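Ribokinase RBSK (Mycobacterium tuberculosis, PDB 3GO6) probably phosphorylates D-ribose at its 5-hydroxyl with magnesium and ATP, giving D-ribose 5-phosphate, and works as a homodimer of the PfkB carbohydrate kinase family. Local coordinates at residues L88-H91 and L92-N95; E152-V155 and A156-L159. All blocks are in the same frame, centred on the assembly; numbering follows the deposited sequence.

Interaction 1 (L88-H91 and L92-N95); sequences LRAH and LRAN
The last two turns of helix 83-94, the helix of a beta-alpha-beta unit with strands 78-79 and 103-104, bring His91 against Asn95, one turn on. Most of the helix's backbone bonds here run i to i+4: Arg93 N reaches Arg89 O at 3.0 Å, almost straight at 176°, and Ala94 N reaches Ala90 O at 2.8 Å. Leu92 N gives Leu88 O a weaker one, and Asn95 N turns to Leu92 O. At the end the side chain joins in: Asn95 ND2 gives His91 O a bond of 2.8 Å, beside the long, weak one from Asn95 N. Asn95 CG stands anti to its own carbonyl carbon (chi1 -74°), which turns the amide back along the helix. OD1 is held by Arg68 of helix 58-68, so both ends of this amide are engaged. The Leu92 side chain touches Ala60 and Val64 of that helix and Phe79. On the outer side Arg93 bends at chi3 and lays one guanidinium face over Ala90, with Arg93 NH2 3.5 Å from Ala90 CB. The planes of the His91 imidazole and the Asn95 amide are 71° apart, His91 CE1 being 3.5 Å from Asn95 ND2.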
ATOM      1  N   LEU A  88       4.736 -14.417  -7.366  1.00 14.29           N
ATOM      2  CA  LEU A  88       3.512 -15.079  -6.902  1.00 13.45           C
ATOM      3  C   LEU A  88       3.499 -16.567  -7.269  1.00 13.86           C
ATOM      4  O   LEU A  88       3.163 -17.424  -6.435  1.00 13.69           O
ATOM      5  CB  LEU A  88       2.258 -14.383  -7.477  1.00 12.47           C
ATOM      6  CG  LEU A  88       2.071 -12.924  -7.055  1.00 11.92           C
ATOM      7  CD1 LEU A  88       0.849 -12.349  -7.789  1.00 11.04           C
ATOM      8  CD2 LEU A  88       1.897 -12.879  -5.528  1.00 12.50           C
ATOM      9  N   ARG A  89       3.858 -16.873  -8.510  1.00 13.65           N
ATOM     10  CA  ARG A  89       3.959 -18.261  -8.968  1.00 15.22           C
ATOM     11  C   ARG A  89       5.012 -19.051  -8.181  1.00 14.99           C
ATOM     12  O   ARG A  89       4.793 -20.196  -7.814  1.00 15.61           O
ATOM     13  CB  ARG A  89       4.344 -18.308 -10.458  1.00 14.79           C
ATOM     14  CG  ARG A  89       3.251 -17.942 -11.432  1.00 16.63           C
ATOM     15  CD  ARG A  89       3.876 -17.609 -12.830  1.00 18.91           C
ATOM     16  NE  ARG A  89       2.848 -17.207 -13.809  1.00 23.55           N
ATOM     17  CZ  ARG A  89       2.024 -18.078 -14.363  1.00 25.13           C
ATOM     18  NH1 ARG A  89       2.135 -19.356 -14.024  1.00 27.56           N
ATOM     19  NH2 ARG A  89       1.101 -17.689 -15.239  1.00 26.78           N
ATOM     20  N   ALA A  90       6.169 -18.447  -7.968  1.00 15.89           N
ATOM     21  CA  ALA A  90       7.260 -19.124  -7.271  1.00 16.22           C
ATOM     22  C   ALA A  90       6.855 -19.423  -5.816  1.00 15.84           C
ATOM     23  O   ALA A  90       7.207 -20.470  -5.273  1.00 16.16           O
ATOM     24  CB  ALA A  90       8.512 -18.275  -7.319  1.00 15.82           C
ATOM     25  N   HIS A  91       6.116 -18.506  -5.190  1.00 15.66           N
ATOM     26  CA  HIS A  91       5.603 -18.722  -3.813  1.00 15.30           C
ATOM     27  C   HIS A  91       4.752 -19.995  -3.747  1.00 15.20           C
ATOM     28  O   HIS A  91       4.920 -20.823  -2.826  1.00 15.45           O
ATOM     29  CB  HIS A  91       4.810 -17.480  -3.314  1.00 14.87           C
ATOM     30  CG  HIS A  91       4.046 -17.702  -2.035  1.00 16.44           C
ATOM     31  ND1 HIS A  91       4.661 -17.955  -0.826  1.00 16.89           N
ATOM     32  CD2 HIS A  91       2.716 -17.675  -1.777  1.00 17.23           C
ATOM     33  CE1 HIS A  91       3.742 -18.086   0.119  1.00 18.78           C
ATOM     34  NE2 HIS A  91       2.553 -17.909  -0.430  1.00 17.36           N
ATOM     35  N   LEU A  92       3.858 -20.161  -4.718  1.00 14.65           N
ATOM     36  CA  LEU A  92       3.000 -21.347  -4.797  1.00 15.10           C
ATOM     37  C   LEU A  92       3.793 -22.631  -5.082  1.00 15.91           C
ATOM     38  O   LEU A  92       3.625 -23.640  -4.379  1.00 16.09           O
ATOM     39  CB  LEU A  92       1.872 -21.134  -5.807  1.00 14.27           C
ATOM     40  CG  LEU A  92       0.798 -20.155  -5.281  1.00 14.74           C
ATOM     41  CD1 LEU A  92      -0.064 -19.601  -6.403  1.00 13.57           C
ATOM     42  CD2 LEU A  92      -0.074 -20.826  -4.212  1.00 15.55           C
ATOM     43  N   ARG A  93       4.690 -22.583  -6.068  1.00 16.72           N
ATOM     44  CA  ARG A  93       5.591 -23.724  -6.342  1.00 18.20           C
ATOM     45  C   ARG A  93       6.421 -24.124  -5.130  1.00 17.82           C
ATOM     46  O   ARG A  93       6.598 -25.317  -4.875  1.00 18.45           O
ATOM     47  CB  ARG A  93       6.542 -23.432  -7.517  1.00 17.87           C
ATOM     48  CG  ARG A  93       5.864 -23.216  -8.861  1.00 20.32           C
ATOM     49  CD  ARG A  93       6.913 -23.351 -10.045  1.00 21.39           C
ATOM     50  NE  ARG A  93       8.108 -22.531  -9.784  1.00 26.13           N
ATOM     51  CZ  ARG A  93       8.264 -21.260 -10.154  1.00 25.54           C
ATOM     52  NH1 ARG A  93       7.323 -20.620 -10.828  1.00 25.11           N
ATOM     53  NH2 ARG A  93       9.376 -20.623  -9.836  1.00 29.34           N
ATOM     54  N   ALA A  94       6.930 -23.139  -4.388  1.00 18.29           N
ATOM     55  CA  ALA A  94       7.759 -23.384  -3.207  1.00 18.96           C
ATOM     56  C   ALA A  94       6.979 -24.134  -2.127  1.00 20.05           C
ATOM     57  O   ALA A  94       7.578 -24.793  -1.264  1.00 20.37           O
ATOM     58  CB  ALA A  94       8.289 -22.063  -2.641  1.00 19.56           C
ATOM     59  N   ASN A  95       5.649 -24.033  -2.180  1.00 18.78           N
ATOM     60  CA  ASN A  95       4.766 -24.672  -1.193  1.00 19.48           C
ATOM     61  C   ASN A  95       4.021 -25.906  -1.698  1.00 19.03           C
ATOM     62  O   ASN A  95       3.037 -26.349  -1.085  1.00 20.24           O
ATOM     63  CB  ASN A  95       3.788 -23.627  -0.630  1.00 18.52           C
ATOM     64  CG  ASN A  95       4.466 -22.686   0.332  1.00 18.17           C
ATOM     65  OD1 ASN A  95       4.762 -23.057   1.468  1.00 18.23           O
ATOM     66  ND2 ASN A  95       4.745 -21.469  -0.117  1.00 17.69           N
TER

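Interaction 2 (E152-V155 and A156-L159); sequences EIPV and ATAL. With RIB (alpha-D-ribofuranose), chain C.
A helix N-terminus and a sugar-binding loop meet here: Glu152 touches ribose, and three residues on, the chain enters helix 155-167 with Pro154 at the N-cap position. In the first shell, ribose O1 donates a hydrogen bond of 2.5 Å to Glu152 OE2, a short distance that would fit a strong, charge-assisted bond. The side chain reaches the sugar by running straight beyond CG (chi2 -177°), which carries the carboxylate away from the helix. Its other oxygen, OE1, accepts hydrogen bonds from Ser27 OG and Asn29 ND2. Asn29 ND2 also bonds the ribose, so this first-shell amide bridges carboxylate and sugar, while Ser27 supports Glu152 from behind. Pro178 packs on the same side chain, as does Thr45 of the second subunit, so the dimer partner comes close to the pocket.

Further out, the helix start is defined by its backbone. Pro154 O receives Ala158 N at 3.1 Å with an N-H...O angle of 166°, and Thr157 N more weakly; Val155 O receives Leu159 N at 2.8 Å. Around this turn the side chains pair up. The Pro154 ring runs alongside the Thr157 side chain, with Pro154 CB 3.7 Å from Thr157 OG1; that hydroxyl has its polar partner in Leu134 O. Ile153 has CG1 between its backbone N and carbonyl carbon (chi1 58°), and CD1 thereby swings over the first turn. The Val155 side chain packs on Ser185 and Leu186 of helix 183-192, and Ala158 meets Leu189 of the same helix. The apolar contact that closes the turn joins Ile153 CD1 to Ala158 CB at 4.3 Å.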
ATOM      1  N   GLU A 152     -13.186 -13.172  -4.336  1.00 15.94           N
ATOM      2  CA  GLU A 152     -12.444 -12.066  -4.976  1.00 17.01           C
ATOM      3  C   GLU A 152     -12.405 -12.229  -6.502  1.00 17.42           C
ATOM      4  O   GLU A 152     -12.270 -11.245  -7.243  1.00 18.36           O
ATOM      5  CB  GLU A 152     -11.015 -11.933  -4.430  1.00 17.07           C
ATOM      6  CG  GLU A 152     -10.924 -11.724  -2.896  1.00 16.57           C
ATOM      7  CD  GLU A 152      -9.468 -11.527  -2.424  1.00 19.88           C
ATOM      8  OE1 GLU A 152      -8.512 -11.732  -3.231  1.00 20.86           O
ATOM      9  OE2 GLU A 152      -9.278 -11.132  -1.256  1.00 19.09           O
ATOM     10  N   ILE A 153     -12.508 -13.473  -6.959  1.00 16.49           N
ATOM     11  CA  ILE A 153     -12.689 -13.780  -8.372  1.00 16.44           C
ATOM     12  C   ILE A 153     -14.196 -13.572  -8.715  1.00 17.90           C
ATOM     13  O   ILE A 153     -15.020 -13.446  -7.804  1.00 17.92           O
ATOM     14  CB  ILE A 153     -12.278 -15.248  -8.644  1.00 16.37           C
ATOM     15  CG1 ILE A 153     -13.113 -16.220  -7.769  1.00 15.28           C
ATOM     16  CG2 ILE A 153     -10.768 -15.429  -8.389  1.00 14.42           C
ATOM     17  CD1 ILE A 153     -13.007 -17.705  -8.172  1.00 15.71           C
ATOM     18  N   PRO A 154     -14.555 -13.542 -10.018  1.00 18.86           N
ATOM     19  CA  PRO A 154     -15.978 -13.427 -10.379  1.00 19.41           C
ATOM     20  C   PRO A 154     -16.823 -14.518  -9.716  1.00 19.90           C
ATOM     21  O   PRO A 154     -16.446 -15.694  -9.739  1.00 19.41           O
ATOM     22  CB  PRO A 154     -15.970 -13.609 -11.902  1.00 19.83           C
ATOM     23  CG  PRO A 154     -14.585 -13.094 -12.322  1.00 19.60           C
ATOM     24  CD  PRO A 154     -13.681 -13.605 -11.214  1.00 18.90           C
ATOM     25  N   VAL A 155     -17.953 -14.140  -9.118  1.00 20.32           N
ATOM     26  CA  VAL A 155     -18.817 -15.151  -8.495  1.00 21.17           C
ATOM     27  C   VAL A 155     -19.274 -16.194  -9.527  1.00 21.21           C
ATOM     28  O   VAL A 155     -19.384 -17.375  -9.211  1.00 21.30           O
ATOM     29  CB  VAL A 155     -20.006 -14.538  -7.694  1.00 21.54           C
ATOM     30  CG1 VAL A 155     -20.808 -15.655  -7.005  1.00 22.99           C
ATOM     31  CG2 VAL A 155     -19.477 -13.587  -6.625  1.00 21.93           C
ATOM     32  N   ALA A 156     -19.485 -15.762 -10.773  1.00 22.13           N
ATOM     33  CA  ALA A 156     -19.880 -16.685 -11.852  1.00 21.57           C
ATOM     34  C   ALA A 156     -18.802 -17.731 -12.130  1.00 21.42           C
ATOM     35  O   ALA A 156     -19.106 -18.853 -12.538  1.00 21.23           O
ATOM     36  CB  ALA A 156     -20.204 -15.917 -13.120  1.00 22.60           C
ATOM     37  N   THR A 157     -17.534 -17.365 -11.934  1.00 20.55           N
ATOM     38  CA  THR A 157     -16.438 -18.334 -12.040  1.00 20.11           C
ATOM     39  C   THR A 157     -16.397 -19.331 -10.871  1.00 19.52           C
ATOM     40  O   THR A 157     -16.219 -20.534 -11.083  1.00 20.43           O
ATOM     41  CB  THR A 157     -15.079 -17.617 -12.173  1.00 20.19           C
ATOM     42  OG1 THR A 157     -15.087 -16.838 -13.378  1.00 22.03           O
ATOM     43  CG2 THR A 157     -13.922 -18.627 -12.211  1.00 20.07           C
ATOM     44  N   ALA A 158     -16.531 -18.839  -9.641  1.00 19.08           N
ATOM     45  CA  ALA A 158     -16.747 -19.705  -8.479  1.00 18.90           C
ATOM     46  C   ALA A 158     -17.911 -20.691  -8.702  1.00 19.08           C
ATOM     47  O   ALA A 158     -17.782 -21.889  -8.439  1.00 17.83           O
ATOM     48  CB  ALA A 158     -17.017 -18.846  -7.230  1.00 18.50           C
ATOM     49  N   LEU A 159     -19.038 -20.159  -9.193  1.00 20.33           N
ATOM     50  CA  LEU A 159     -20.249 -20.945  -9.475  1.00 21.11           C
ATOM     51  C   LEU A 159     -20.009 -22.045 -10.506  1.00 21.75           C
ATOM     52  O   LEU A 159     -20.408 -23.186 -10.291  1.00 23.26           O
ATOM     53  CB  LEU A 159     -21.395 -20.028  -9.943  1.00 21.26           C
ATOM     54  CG  LEU A 159     -22.737 -20.687 -10.313  1.00 20.70           C
ATOM     55  CD1 LEU A 159     -23.326 -21.407  -9.113  1.00 20.41           C
ATOM     56  CD2 LEU A 159     -23.724 -19.645 -10.842  1.00 21.65           C
TER
HETATM   57  O5  RIB C 305      -7.142 -13.154   3.990  1.00 20.44           O
HETATM   58  C5  RIB C 305      -6.001 -12.306   3.730  1.00 21.84           C
HETATM   59  C4  RIB C 305      -5.822 -12.164   2.207  1.00 19.40           C
HETATM   60  O4  RIB C 305      -6.907 -11.361   1.699  1.00 19.95           O
HETATM   61  C3  RIB C 305      -4.566 -11.407   1.813  1.00 18.03           C
HETATM   62  O3  RIB C 305      -3.448 -12.255   1.449  1.00 15.22           O
HETATM   63  C2  RIB C 305      -5.017 -10.500   0.683  1.00 16.98           C
HETATM   64  O2  RIB C 305      -4.313 -10.773  -0.534  1.00 17.87           O
HETATM   65  C1  RIB C 305      -6.520 -10.674   0.522  1.00 17.44           C
HETATM   66  O1  RIB C 305      -6.849 -11.502  -0.602  1.00 15.84           O

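Along the chain the two contacts come in series, neither nested nor crossed: interaction 1 ends at Asn95, well before interaction 2 begins at Glu152. Each is local, with no residue between its segments, so neither closes a long loop. The 88-95 contact finishes helix 83-94 and sets it against helix 58-68 and strands 78-79 and 50-56. The chain then passes through strands 103-104, 110-116 and 122-127 to strand 146-149 of the eight-stranded sheet, whose following loop carries Glu152 before helix 155-167 starts. The centres of interactions 1 and 2 lie 23 Å apart. Only interaction 2 touches the ribose, through Glu152; the side chain of Leu88 in interaction 1 stays about 8 Å from the bound ribose.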